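Local coordinates for protein glycosyltransferase (Streptomyces viridochromogenes, PDB 2IUY) that probably acts as a retaining family GT4 glycosyltransferase in avilamycin A biosynthesis and binds UDP, at residues D41-L46 with H321-E326; A140-P144 with R327-Q331. All blocks are in the same frame, centred on the assembly; numbering follows the deposited sequence.

Interaction 1 of 2, residues D41-L46 with H321-E326; sequences DGLLEL and HVTIAE
Gly42 and Val322 bring their CA atoms to within 4.4 Å of each other where helix 31-45 crosses the start of helix 321-336. The local axes make an angle of 80°, so the tight part of the contact is small, and it is built around the glycine. Because Gly42 has no side chain, the methyl CB of Ala325 can rest on its carbonyl carbon C at 3.5 Å, while Leu43 CD2 from the helix and Leu46 CD1 from near its end approach the same methyl. The ring of His321 comes in edge-on, its CD2 lying 3.3 Å from the backbone N of Gly42. Its CG sits between the backbone N and the carbonyl carbon (chi1 72°), which turns the ring across the gap toward helix 31-45. Asp41, buried beside the ring, is held by a salt bridge with Arg151.

Away from this buried strip the contact thins toward solvent. Leu46 CD2 meets Val322 CG1 at 3.9 Å, and the exposed Glu45 crosses Val322 at about a right angle, its OE2 3.4 Å from Val322 CG2, a methyl that also covers part of one face of the imidazole. From there Glu45 takes a nearly straight hydrogen bond from His321, NE2 to OE1 2.8 Å. The acceptor lies in the ring plane, but the donor stands above the carboxylate plane. Arg62 adds a long, weak ion pair to OE1.

This helix crossing in the GT-B fold holds helix 321-336 against the N-terminal domain. The geometry is consistent with NE2 carrying the hydrogen, and the carboxylate may stabilise positive charge on the imidazole.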
loop_
_atom_site.group_PDB
_atom_site.type_symbol
_atom_site.label_atom_id
_atom_site.label_comp_id
_atom_site.label_asym_id
_atom_site.label_seq_id
_atom_site.Cartn_x
_atom_site.Cartn_y
_atom_site.Cartn_z
ATOM N N ASP A 41 -2.967 2.050 13.604
ATOM C CA ASP A 41 -2.238 1.420 14.714
ATOM C C ASP A 41 -1.231 2.422 15.256
ATOM O O ASP A 41 -1.085 2.573 16.464
ATOM C CB ASP A 41 -1.455 0.200 14.227
ATOM C CG ASP A 41 -2.333 -0.991 13.926
ATOM O OD1 ASP A 41 -3.576 -0.909 14.100
ATOM O OD2 ASP A 41 -1.750 -2.014 13.491
ATOM N N GLY A 42 -0.520 3.099 14.359
ATOM C CA GLY A 42 0.437 4.179 14.771
ATOM C C GLY A 42 -0.216 5.281 15.614
ATOM O O GLY A 42 0.288 5.613 16.703
ATOM N N LEU A 43 -1.323 5.837 15.107
ATOM C CA LEU A 43 -2.051 6.933 15.726
ATOM C C LEU A 43 -2.577 6.548 17.122
ATOM O O LEU A 43 -2.479 7.325 18.017
ATOM C CB LEU A 43 -3.229 7.364 14.828
ATOM C CG LEU A 43 -2.806 8.059 13.519
ATOM C CD1 LEU A 43 -3.972 8.210 12.610
ATOM C CD2 LEU A 43 -2.098 9.445 13.856
ATOM N N LEU A 44 -3.170 5.355 17.238
ATOM C CA LEU A 44 -3.633 4.790 18.480
ATOM C C LEU A 44 -2.482 4.568 19.459
ATOM O O LEU A 44 -2.639 4.810 20.654
ATOM C CB LEU A 44 -4.384 3.473 18.203
ATOM C CG LEU A 44 -5.741 3.558 17.459
ATOM C CD1 LEU A 44 -6.226 2.122 17.082
ATOM C CD2 LEU A 44 -6.805 4.352 18.288
ATOM N N GLU A 45 -1.330 4.083 18.974
ATOM C CA GLU A 45 -0.187 3.846 19.852
ATOM C C GLU A 45 0.326 5.173 20.389
ATOM O O GLU A 45 0.845 5.252 21.522
ATOM C CB GLU A 45 0.949 3.147 19.104
ATOM C CG GLU A 45 1.702 2.103 19.935
ATOM C CD GLU A 45 2.436 1.093 19.048
ATOM O OE1 GLU A 45 1.768 0.279 18.361
ATOM O OE2 GLU A 45 3.682 1.097 19.049
ATOM N N LEU A 46 0.215 6.210 19.569
ATOM C CA LEU A 46 0.585 7.577 19.998
ATOM C C LEU A 46 -0.381 8.244 20.953
ATOM O O LEU A 46 -0.083 9.330 21.425
ATOM C CB LEU A 46 0.790 8.497 18.792
ATOM C CG LEU A 46 1.984 8.143 17.915
ATOM C CD1 LEU A 46 1.853 8.779 16.561
ATOM C CD2 LEU A 46 3.358 8.476 18.599
ATOM N N HIS A 321 5.214 2.030 11.620
ATOM C CA HIS A 321 3.926 2.706 11.868
ATOM C C HIS A 321 3.947 3.948 12.762
ATOM O O HIS A 321 3.188 4.894 12.513
ATOM C CB HIS A 321 2.841 1.716 12.327
ATOM C CG HIS A 321 3.023 1.188 13.723
ATOM N ND1 HIS A 321 4.174 0.552 14.146
ATOM C CD2 HIS A 321 2.172 1.155 14.774
ATOM C CE1 HIS A 321 4.033 0.175 15.402
ATOM N NE2 HIS A 321 2.826 0.525 15.804
ATOM N N VAL A 322 4.788 3.943 13.804
ATOM C CA VAL A 322 4.794 5.030 14.799
ATOM C C VAL A 322 5.540 6.230 14.245
ATOM O O VAL A 322 5.099 7.384 14.424
ATOM C CB VAL A 322 5.389 4.551 16.211
ATOM C CG1 VAL A 322 5.717 5.728 17.132
ATOM C CG2 VAL A 322 4.427 3.580 16.927
ATOM N N THR A 323 6.661 5.963 13.572
ATOM C CA THR A 323 7.402 7.018 12.887
ATOM C C THR A 323 6.560 7.736 11.818
ATOM O O THR A 323 6.609 8.957 11.716
ATOM C CB THR A 323 8.826 6.590 12.287
ATOM O OG1 THR A 323 9.518 7.779 11.856
ATOM C CG2 THR A 323 8.696 5.779 11.040
ATOM N N ILE A 324 5.834 6.961 11.016
ATOM C CA ILE A 324 4.974 7.521 9.968
ATOM C C ILE A 324 3.749 8.212 10.562
ATOM O O ILE A 324 3.397 9.295 10.141
ATOM C CB ILE A 324 4.490 6.437 8.996
ATOM C CG1 ILE A 324 5.695 5.834 8.251
ATOM C CG2 ILE A 324 3.408 7.017 7.999
ATOM C CD1 ILE A 324 6.602 6.904 7.567
ATOM N N ALA A 325 3.125 7.590 11.563
ATOM C CA ALA A 325 2.020 8.257 12.248
ATOM C C ALA A 325 2.437 9.610 12.845
ATOM O O ALA A 325 1.677 10.555 12.803
ATOM C CB ALA A 325 1.384 7.347 13.312
ATOM N N GLU A 326 3.617 9.696 13.441
ATOM C CA GLU A 326 4.027 10.959 14.055
ATOM C C GLU A 326 4.329 11.993 12.986
ATOM O O GLU A 326 4.032 13.137 13.146
ATOM C CB GLU A 326 5.146 10.769 15.127
ATOM C CG GLU A 326 6.551 10.484 14.639
ATOM C CD GLU A 326 7.527 10.078 15.785
ATOM O OE1 GLU A 326 7.086 10.054 16.974
ATOM O OE2 GLU A 326 8.715 9.756 15.480
#

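Interaction 2 of 2, residues A140-P144 with R327-Q331; sequences APVIP and RYVEQ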
loop_
_atom_site.group_PDB
_atom_site.type_symbol
_atom_site.label_atom_id
_atom_site.label_comp_id
_atom_site.label_asym_id
_atom_site.label_seq_id
_atom_site.Cartn_x
_atom_site.Cartn_y
_atom_site.Cartn_z
ATOM N N ALA A 140 4.039 20.338 -0.477
ATOM C CA ALA A 140 3.245 19.126 -0.112
ATOM C C ALA A 140 4.120 18.018 0.497
ATOM O O ALA A 140 5.116 17.614 -0.084
ATOM C CB ALA A 140 2.435 18.587 -1.313
ATOM N N PRO A 141 3.742 17.528 1.678
ATOM C CA PRO A 141 4.549 16.498 2.329
ATOM C C PRO A 141 4.542 15.190 1.551
ATOM O O PRO A 141 3.547 14.828 0.909
ATOM C CB PRO A 141 3.844 16.278 3.690
ATOM C CG PRO A 141 2.938 17.453 3.861
ATOM C CD PRO A 141 2.564 17.908 2.489
ATOM N N VAL A 142 5.683 14.518 1.603
ATOM C CA VAL A 142 5.826 13.202 1.085
ATOM C C VAL A 142 6.032 12.301 2.297
ATOM O O VAL A 142 6.974 12.496 3.090
ATOM C CB VAL A 142 6.985 13.114 0.073
ATOM C CG1 VAL A 142 7.302 11.681 -0.208
ATOM C CG2 VAL A 142 6.608 13.829 -1.221
ATOM N N ILE A 143 5.103 11.364 2.478
ATOM C CA ILE A 143 5.139 10.510 3.644
ATOM C C ILE A 143 4.823 9.113 3.152
ATOM O O ILE A 143 3.725 8.880 2.696
ATOM C CB ILE A 143 4.140 10.959 4.802
ATOM C CG1 ILE A 143 4.419 12.379 5.318
ATOM C CG2 ILE A 143 4.254 10.013 5.959
ATOM C CD1 ILE A 143 3.329 12.892 6.300
ATOM N N PRO A 144 5.807 8.191 3.197
ATOM C CA PRO A 144 5.607 6.882 2.556
ATOM C C PRO A 144 4.649 5.999 3.336
ATOM O O PRO A 144 4.221 6.378 4.468
ATOM C CB PRO A 144 7.045 6.321 2.494
ATOM C CG PRO A 144 7.731 6.920 3.686
ATOM C CD PRO A 144 7.175 8.325 3.761
ATOM N N ARG A 327 4.814 11.563 11.831
ATOM C CA ARG A 327 4.896 12.446 10.668
ATOM C C ARG A 327 3.555 13.022 10.221
ATOM O O ARG A 327 3.445 14.230 9.979
ATOM C CB ARG A 327 5.662 11.779 9.492
ATOM C CG ARG A 327 7.153 11.756 9.806
ATOM C CD ARG A 327 7.873 10.840 8.895
ATOM N NE ARG A 327 7.909 11.345 7.507
ATOM C CZ ARG A 327 8.640 10.770 6.552
ATOM N NH1 ARG A 327 9.402 9.701 6.850
ATOM N NH2 ARG A 327 8.638 11.277 5.320
ATOM N N TYR A 328 2.546 12.182 10.128
ATOM C CA TYR A 328 1.197 12.708 9.898
ATOM C C TYR A 328 0.663 13.691 10.948
ATOM O O TYR A 328 0.121 14.711 10.575
ATOM C CB TYR A 328 0.194 11.572 9.696
ATOM C CG TYR A 328 0.256 11.030 8.310
ATOM C CD1 TYR A 328 -0.134 11.825 7.235
ATOM C CD2 TYR A 328 0.719 9.722 8.056
ATOM C CE1 TYR A 328 -0.124 11.331 5.939
ATOM C CE2 TYR A 328 0.758 9.220 6.762
ATOM C CZ TYR A 328 0.316 10.042 5.716
ATOM O OH TYR A 328 0.348 9.613 4.432
ATOM N N VAL A 329 0.833 13.374 12.243
ATOM C CA VAL A 329 0.405 14.266 13.317
ATOM C C VAL A 329 1.058 15.630 13.179
ATOM O O VAL A 329 0.399 16.658 13.374
ATOM C CB VAL A 329 0.677 13.635 14.716
ATOM C CG1 VAL A 329 0.379 14.634 15.874
ATOM C CG2 VAL A 329 -0.154 12.344 14.895
ATOM N N GLU A 330 2.340 15.649 12.836
ATOM C CA GLU A 330 3.047 16.906 12.583
ATOM C C GLU A 330 2.303 17.714 11.519
ATOM O O GLU A 330 2.133 18.907 11.697
ATOM C CB GLU A 330 4.533 16.645 12.190
ATOM C CG GLU A 330 5.393 17.919 11.997
ATOM C CD GLU A 330 6.768 17.670 11.350
ATOM O OE1 GLU A 330 7.063 16.518 10.897
ATOM O OE2 GLU A 330 7.559 18.658 11.283
ATOM N N GLN A 331 1.857 17.066 10.431
ATOM C CA GLN A 331 1.034 17.718 9.383
ATOM C C GLN A 331 -0.374 18.078 9.849
ATOM O O GLN A 331 -0.879 19.104 9.497
ATOM C CB GLN A 331 0.966 16.870 8.088
ATOM C CG GLN A 331 2.338 16.538 7.463
ATOM C CD GLN A 331 3.195 17.802 7.252
ATOM O OE1 GLN A 331 2.667 18.837 6.889
ATOM N NE2 GLN A 331 4.502 17.714 7.503
HETATM O O HOH W 1 1.089 10.246 2.018
HETATM O O HOH W 2 1.458 7.217 4.045
#
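Ile143, in an extended loop, comes nearest to helix 321-336 at Arg327, with 7.3 Å between the CA atoms, and the loop runs along the helix so that Pro141 lies beside Gln331. In this GT-B fold the contact sets the C-terminal helix against the loop after helix 128-133, which turns back onto the edge strand 123-125 of the first Rossmann-like sheet; backbone hydrogen bonds to Tyr125 hold Pro141 and Ile143 to that strand.

The isoleucine fills the middle. Its CD1 makes a CH-pi contact over one face of the Tyr328 ring, 3.9 Å from the centroid, and CG2 touches CE2 on the same ring. CG2 also lies over a face of the Arg327 guanidinium, which the chain, bent at chi3 (69°), brings down to the loop. Arg327 NH2 gives Val142 O a weak, strongly bent hydrogen bond. At the other end, the CG of Pro141 presses on the amide of Gln331, whose OE1 is hydrogen-bonded to Arg334.

Tyr328 OH, also hydrogen-bonded to Ser110, carries two waters: one lies 2.6 Å from OH and donates to Ile143 O, the other lies 2.7 Å from OH and donates to Pro144 O.

From the N terminus, the chain first supplies residues 41-46, at the end of helix 31-45 in the first sheet's domain, and then the loop 140-144, which follows helix 128-133. It next builds the second sheet and its helices before returning as helix 321-336, whose first three turns serve interaction 1 and then interaction 2. Interaction 1 closes a loop of 274 residues and interaction 2 one of 182. The two cross rather than nest, since 140-144 lies within the first loop and 327-331 beyond it. Together they tie one returning helix to two parts of the N-terminal domain, and they meet where Leu43 packs on Val329 and Ile324 on Ile143.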